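Local coordinates for hypothetical protein Atu1540 (Agrobacterium tumefaciens str. C58, PDB 2HWJ) that is of unknown function but belongs to a family of putative ParB-like nucleases, at residues P19-V24 / I154-F159; S101-D104 / L108-P111. All coordinates share one frame; numbering follows the deposited sequence.

Interaction 1: P19-V24 / I154-F159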
ATOM      1  N   PRO A  19       9.469 -19.898  12.308  1.00 57.82           N
ATOM      2  CA  PRO A  19       9.267 -19.610  10.895  1.00 57.56           C
ATOM      3  C   PRO A  19       7.845 -19.134  10.562  1.00 57.32           C
ATOM      4  O   PRO A  19       6.944 -19.420  11.344  1.00 55.68           O
ATOM      5  CB  PRO A  19       9.447 -20.985  10.221  1.00 56.60           C
ATOM      6  CG  PRO A  19      10.265 -21.747  11.120  1.00 57.91           C
ATOM      7  CD  PRO A  19      10.049 -21.229  12.536  1.00 58.22           C
ATOM      8  N   THR A  20       7.618 -18.496   9.388  1.00 56.73           N
ATOM      9  CA  THR A  20       6.254 -18.275   9.026  1.00 55.84           C
ATOM     10  C   THR A  20       5.979 -18.719   7.622  1.00 55.71           C
ATOM     11  O   THR A  20       4.990 -18.323   6.992  1.00 57.35           O
ATOM     12  CB  THR A  20       5.779 -16.759   9.348  1.00 57.20           C
ATOM     13  OG1 THR A  20       6.520 -15.828   8.579  1.00 56.83           O
ATOM     14  CG2 THR A  20       5.885 -16.376  10.865  1.00 55.68           C
ATOM     15  N   GLN A  21       6.830 -19.585   7.103  1.00 56.30           N
ATOM     16  CA  GLN A  21       6.669 -20.206   5.751  1.00 55.26           C
ATOM     17  C   GLN A  21       7.303 -21.586   5.761  1.00 55.80           C
ATOM     18  O   GLN A  21       8.137 -21.920   6.619  1.00 57.32           O
ATOM     19  CB  GLN A  21       7.268 -19.318   4.645  1.00 55.20           C
ATOM     20  CG  GLN A  21       8.782 -19.159   4.659  1.00 55.53           C
ATOM     21  CD  GLN A  21       9.242 -18.058   3.756  1.00 57.51           C
ATOM     22  OE1 GLN A  21       8.813 -16.951   3.938  1.00 65.55           O
ATOM     23  NE2 GLN A  21      10.162 -18.332   2.805  1.00 55.65           N
ATOM     24  N   ILE A  22       6.918 -22.410   4.808  1.00 56.43           N
ATOM     25  CA  ILE A  22       7.282 -23.804   4.781  1.00 55.11           C
ATOM     26  C   ILE A  22       8.547 -24.003   3.993  1.00 55.43           C
ATOM     27  O   ILE A  22       9.326 -24.889   4.313  1.00 56.12           O
ATOM     28  CB  ILE A  22       6.120 -24.590   4.215  1.00 55.27           C
ATOM     29  CG1 ILE A  22       4.985 -24.511   5.217  1.00 55.19           C
ATOM     30  CG2 ILE A  22       6.465 -26.034   4.094  1.00 56.92           C
ATOM     31  CD1 ILE A  22       3.746 -24.954   4.738  1.00 53.91           C
ATOM     32  N   ALA A  23       8.807 -23.136   3.001  1.00 56.63           N
ATOM     33  CA  ALA A  23       9.896 -23.414   2.037  1.00 56.15           C
ATOM     34  C   ALA A  23      10.765 -22.230   1.730  1.00 55.79           C
ATOM     35  O   ALA A  23      10.354 -21.122   1.964  1.00 56.30           O
ATOM     36  CB  ALA A  23       9.385 -24.090   0.762  1.00 54.95           C
ATOM     37  N   VAL A  24      11.990 -22.500   1.272  1.00 55.34           N
ATOM     38  CA  VAL A  24      12.899 -21.501   0.732  1.00 55.28           C
ATOM     39  C   VAL A  24      13.695 -22.205  -0.360  1.00 55.84           C
ATOM     40  O   VAL A  24      13.610 -23.434  -0.520  1.00 57.09           O
ATOM     41  CB  VAL A  24      13.918 -21.014   1.778  1.00 56.46           C
ATOM     42  CG1 VAL A  24      13.285 -20.138   2.836  1.00 54.25           C
ATOM     43  CG2 VAL A  24      14.656 -22.246   2.460  1.00 55.79           C
ATOM     44  N   ILE A 154       4.131  -5.589  -2.971  1.00 73.07           N
ATOM     45  CA  ILE A 154       3.468  -6.897  -2.845  1.00 73.62           C
ATOM     46  C   ILE A 154       4.248  -7.991  -2.048  1.00 73.87           C
ATOM     47  O   ILE A 154       5.392  -8.357  -2.389  1.00 74.51           O
ATOM     48  CB  ILE A 154       3.208  -7.445  -4.287  1.00 74.00           C
ATOM     49  CG1 ILE A 154       2.003  -6.751  -4.948  1.00 75.88           C
ATOM     50  CG2 ILE A 154       3.111  -8.981  -4.324  1.00 74.66           C
ATOM     51  CD1 ILE A 154       2.116  -5.143  -5.073  1.00 79.01           C
ATOM     52  N   PRO A 155       3.601  -8.591  -1.035  1.00 73.64           N
ATOM     53  CA  PRO A 155       4.276  -9.657  -0.271  1.00 72.95           C
ATOM     54  C   PRO A 155       4.492 -10.911  -1.136  1.00 72.09           C
ATOM     55  O   PRO A 155       3.624 -11.236  -1.969  1.00 72.36           O
ATOM     56  CB  PRO A 155       3.279  -9.948   0.839  1.00 72.81           C
ATOM     57  CG  PRO A 155       1.938  -9.587   0.213  1.00 72.91           C
ATOM     58  CD  PRO A 155       2.218  -8.370  -0.576  1.00 73.34           C
ATOM     59  N   PHE A 156       5.639 -11.588  -0.980  1.00 70.37           N
ATOM     60  CA  PHE A 156       5.800 -12.879  -1.636  1.00 68.04           C
ATOM     61  C   PHE A 156       5.758 -12.779  -3.167  1.00 67.85           C
ATOM     62  O   PHE A 156       5.280 -13.681  -3.857  1.00 68.03           O
ATOM     63  CB  PHE A 156       4.662 -13.786  -1.123  1.00 66.97           C
ATOM     64  CG  PHE A 156       4.597 -13.914   0.430  1.00 65.33           C
ATOM     65  CD1 PHE A 156       3.429 -13.575   1.129  1.00 62.71           C
ATOM     66  CD2 PHE A 156       5.708 -14.403   1.181  1.00 63.21           C
ATOM     67  CE1 PHE A 156       3.360 -13.710   2.524  1.00 62.28           C
ATOM     68  CE2 PHE A 156       5.649 -14.527   2.598  1.00 63.71           C
ATOM     69  CZ  PHE A 156       4.479 -14.183   3.263  1.00 63.48           C
ATOM     70  N   SER A 157       6.252 -11.665  -3.699  1.00 68.15           N
ATOM     71  CA  SER A 157       6.419 -11.437  -5.153  1.00 67.78           C
ATOM     72  C   SER A 157       7.035 -12.637  -5.787  1.00 68.05           C
ATOM     73  O   SER A 157       6.540 -13.151  -6.767  1.00 69.39           O
ATOM     74  CB  SER A 157       7.409 -10.314  -5.381  1.00 67.68           C
ATOM     75  OG  SER A 157       7.404  -9.816  -6.736  1.00 71.92           O
ATOM     76  N   GLU A 158       8.158 -13.062  -5.231  1.00 67.34           N
ATOM     77  CA  GLU A 158       8.922 -14.176  -5.732  1.00 65.85           C
ATOM     78  C   GLU A 158       8.142 -15.460  -5.786  1.00 64.03           C
ATOM     79  O   GLU A 158       8.218 -16.196  -6.752  1.00 64.07           O
ATOM     80  CB  GLU A 158      10.183 -14.384  -4.882  1.00 67.16           C
ATOM     81  CG  GLU A 158      11.281 -13.390  -5.153  1.00 67.64           C
ATOM     82  CD  GLU A 158      11.188 -12.138  -4.316  1.00 73.30           C
ATOM     83  OE1 GLU A 158      10.251 -11.994  -3.444  1.00 73.17           O
ATOM     84  OE2 GLU A 158      12.082 -11.282  -4.557  1.00 75.65           O
ATOM     85  N   PHE A 159       7.384 -15.728  -4.765  1.00 62.33           N
ATOM     86  CA  PHE A 159       6.643 -16.932  -4.785  1.00 62.23           C
ATOM     87  C   PHE A 159       5.603 -16.981  -5.919  1.00 62.65           C
ATOM     88  O   PHE A 159       5.281 -18.067  -6.424  1.00 62.66           O
ATOM     89  CB  PHE A 159       6.082 -17.233  -3.402  1.00 62.00           C
ATOM     90  CG  PHE A 159       7.048 -18.023  -2.532  1.00 63.15           C
ATOM     91  CD1 PHE A 159       7.613 -17.461  -1.386  1.00 61.28           C
ATOM     92  CD2 PHE A 159       7.444 -19.326  -2.904  1.00 62.70           C
ATOM     93  CE1 PHE A 159       8.521 -18.209  -0.599  1.00 60.31           C
ATOM     94  CE2 PHE A 159       8.350 -20.083  -2.128  1.00 61.10           C
ATOM     95  CZ  PHE A 159       8.870 -19.525  -0.967  1.00 62.06           C
TER
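The ring of Phe159 turns an edge, not a face, to residues 19-24, and polar groups line up there. Gln21 NE2 comes in close to the ring plane, 3.8 Å from Phe159 CE1, with amide and ring set 73° apart. Next to it, Ala23 O sits 3.7 Å from Phe159 CZ, where a slightly positive ring C-H would suit a carbonyl oxygen. The other end of the same amide faces a second ring: Gln21 OE1 lies 4.2 Å from Phe156 CE2, again at an edge.

No hydrogen bond crosses between the segments. The polar bond is internal to 19-24: Gln21 NE2 donates to Ala23 O at 2.9 Å, almost in line with the carbonyl, and so limits rotation of the amide. CG of Gln21 stands between backbone N and carbonyl carbon (chi1 67°), and the extended chain beyond carries the amide out to the rings, OE1 toward Phe156 and NE2 toward Phe159.

Phe156 is the N-cap residue of helix 157-166 and the third residue of the type II turn Ile154-Ser157. Tyr110 packs against both phenylalanine rings and Arg137 of helix 135-146 makes a cation-pi contact with Phe159, while strand 23-24 pairs in parallel with 132-133 and Gln21 touches His69 of helix 69-77.

Interaction 2: S101-D104 / L108-P111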
ATOM      1  N   SER A 101      -4.771 -17.107  12.362  1.00 54.30           N
ATOM      2  CA  SER A 101      -5.774 -16.363  11.634  1.00 53.58           C
ATOM      3  C   SER A 101      -5.404 -14.899  11.420  1.00 53.89           C
ATOM      4  O   SER A 101      -5.441 -14.401  10.290  1.00 53.64           O
ATOM      5  CB  SER A 101      -7.106 -16.451  12.369  1.00 53.32           C
ATOM      6  OG  SER A 101      -8.010 -15.511  11.880  1.00 55.49           O
ATOM      7  N   VAL A 102      -5.035 -14.205  12.489  1.00 53.51           N
ATOM      8  CA  VAL A 102      -4.739 -12.806  12.335  1.00 53.27           C
ATOM      9  C   VAL A 102      -3.504 -12.648  11.431  1.00 55.27           C
ATOM     10  O   VAL A 102      -3.518 -11.765  10.510  1.00 54.23           O
ATOM     11  CB  VAL A 102      -4.602 -12.134  13.669  1.00 52.04           C
ATOM     12  CG1 VAL A 102      -3.831 -10.901  13.589  1.00 49.40           C
ATOM     13  CG2 VAL A 102      -5.967 -11.807  14.160  1.00 51.84           C
HETATM   14  N   MSE A 103      -2.477 -13.484  11.669  1.00 55.71           N
HETATM   15  CA  MSE A 103      -1.286 -13.482  10.812  1.00 58.28           C
HETATM   16  C   MSE A 103      -1.651 -13.741   9.318  1.00 58.34           C
HETATM   17  O   MSE A 103      -1.227 -13.014   8.359  1.00 55.82           O
HETATM   18  CB  MSE A 103      -0.318 -14.572  11.240  1.00 59.13           C
HETATM   19  CG  MSE A 103       0.199 -14.420  12.639  1.00 66.98           C
HETATM   20 SE   MSE A 103       1.541 -12.984  12.709  1.00 87.76          SE
HETATM   21  CE  MSE A 103       3.030 -14.156  12.142  1.00 76.66           C
ATOM     22  N   ASP A 104      -2.447 -14.785   9.132  1.00 58.68           N
ATOM     23  CA  ASP A 104      -2.863 -15.147   7.806  1.00 60.56           C
ATOM     24  C   ASP A 104      -3.565 -13.970   7.192  1.00 61.08           C
ATOM     25  O   ASP A 104      -3.352 -13.653   6.051  1.00 62.35           O
ATOM     26  CB  ASP A 104      -3.820 -16.317   7.894  1.00 61.06           C
ATOM     27  CG  ASP A 104      -4.443 -16.675   6.554  1.00 62.90           C
ATOM     28  OD1 ASP A 104      -3.751 -16.637   5.462  1.00 64.30           O
ATOM     29  OD2 ASP A 104      -5.653 -16.988   6.656  1.00 60.64           O
ATOM     30  N   LEU A 108       1.151 -12.401   6.763  1.00 58.42           N
ATOM     31  CA  LEU A 108       2.432 -12.536   7.385  1.00 57.54           C
ATOM     32  C   LEU A 108       2.817 -13.982   7.382  1.00 59.55           C
ATOM     33  O   LEU A 108       3.920 -14.360   7.891  1.00 61.96           O
ATOM     34  CB  LEU A 108       2.420 -11.938   8.798  1.00 56.40           C
ATOM     35  CG  LEU A 108       2.187 -10.369   8.759  1.00 56.78           C
ATOM     36  CD1 LEU A 108       1.917  -9.685  10.086  1.00 45.58           C
ATOM     37  CD2 LEU A 108       3.261  -9.617   8.017  1.00 47.12           C
ATOM     38  N   ILE A 109       1.975 -14.851   6.794  1.00 58.90           N
ATOM     39  CA  ILE A 109       2.428 -16.254   6.694  1.00 56.86           C
ATOM     40  C   ILE A 109       2.336 -16.745   5.307  1.00 55.89           C
ATOM     41  O   ILE A 109       1.762 -16.112   4.529  1.00 56.70           O
ATOM     42  CB  ILE A 109       1.688 -17.166   7.595  1.00 56.83           C
ATOM     43  CG1 ILE A 109       0.211 -17.165   7.223  1.00 54.33           C
ATOM     44  CG2 ILE A 109       1.998 -16.769   9.050  1.00 58.16           C
ATOM     45  CD1 ILE A 109      -0.576 -18.247   7.830  1.00 49.82           C
ATOM     46  N   TYR A 110       2.967 -17.849   4.972  1.00 55.49           N
ATOM     47  CA  TYR A 110       2.938 -18.296   3.611  1.00 53.96           C
ATOM     48  C   TYR A 110       2.968 -19.788   3.662  1.00 53.50           C
ATOM     49  O   TYR A 110       3.999 -20.391   3.460  1.00 55.10           O
ATOM     50  CB  TYR A 110       4.117 -17.742   2.814  1.00 52.23           C
ATOM     51  CG  TYR A 110       3.993 -18.018   1.348  1.00 50.73           C
ATOM     52  CD1 TYR A 110       4.853 -18.940   0.695  1.00 48.40           C
ATOM     53  CD2 TYR A 110       2.941 -17.436   0.597  1.00 48.36           C
ATOM     54  CE1 TYR A 110       4.733 -19.248  -0.680  1.00 43.58           C
ATOM     55  CE2 TYR A 110       2.806 -17.672  -0.803  1.00 42.79           C
ATOM     56  CZ  TYR A 110       3.707 -18.607  -1.428  1.00 50.69           C
ATOM     57  OH  TYR A 110       3.569 -18.849  -2.802  1.00 52.14           O
ATOM     58  N   PRO A 111       1.838 -20.394   3.987  1.00 52.45           N
ATOM     59  CA  PRO A 111       1.799 -21.842   4.232  1.00 51.48           C
ATOM     60  C   PRO A 111       1.774 -22.613   2.936  1.00 51.06           C
ATOM     61  O   PRO A 111       0.760 -23.216   2.644  1.00 50.17           O
ATOM     62  CB  PRO A 111       0.465 -22.051   4.914  1.00 50.26           C
ATOM     63  CG  PRO A 111      -0.385 -20.932   4.417  1.00 51.83           C
ATOM     64  CD  PRO A 111       0.527 -19.751   4.150  1.00 52.55           C
TER
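Met103 and Leu108 meet where helix 96-105 ends, joined by a 6→1 backbone bond, which reaches back five residues, and by a hydrophobic contact between the side chains of the same two residues. Leu108 N donates to Met103 O at 2.9 Å, nearly straight at the hydrogen (166°). The bond satisfies a carbonyl of the last helical turn and holds Leu108 next to it.

The tight part is made by Ile109, which is buried and packs on Met103 and Asp104. Ile109 turns its side chain toward the helix and divides it between these two residues. With CG1 between backbone N and carbonyl carbon (chi1 62°), that branch reaches Asp104 CA at 3.7 Å, and its end, Ile109 CD1, lies 3.8 Å from Asp104 CB. The other branch, Ile109 CG2, rests 3.9 Å from Met103 CB. Thr20 and Phe91 add to the packing around Met103.

Toward Leu108, which is partly exposed, the contact is looser. Met103, a selenomethionine, is bent at chi2 and chi3, which curls the selenium and CE round toward the loop, and CE comes only to 4.1 Å from Leu108 CB, the two side chains crossing at about a right angle.

Only the foot of the Asp104 side chain takes part in the apolar packing. Beyond CB the acidic group leaves it and turns to the subunit interface, where Phe112 of the second subunit also packs on it. Its two oxygens are used differently: OD1 has a long, weak ion pair with Arg118 NH2 of its own chain, whereas OD2 makes a salt bridge to NH1 of Arg118 of the second subunit.

Overall arrangement
From the N terminus, the chain leaves strand 9-13 and runs through 19-24, the first half of interaction 1, which waits about 130 residues for its partner. In between come the other three strands of the mixed sheet, helix 69-77 and helix 96-105, whose end makes interaction 2, a short local loop lying within the long one. Helix 135-146 follows before 154-159 closes the outer loop. The two centres are about 11 Å apart, and the inner contact touches both halves of the outer one: Thr20 O is 2.9 Å from Tyr110 N, a probable hydrogen bond, and Ile109 O lies 3.5 Å from Phe156 CE1. Residues 108-111 thus link the sheet-side segment 19-24 to the start of helix 157-166.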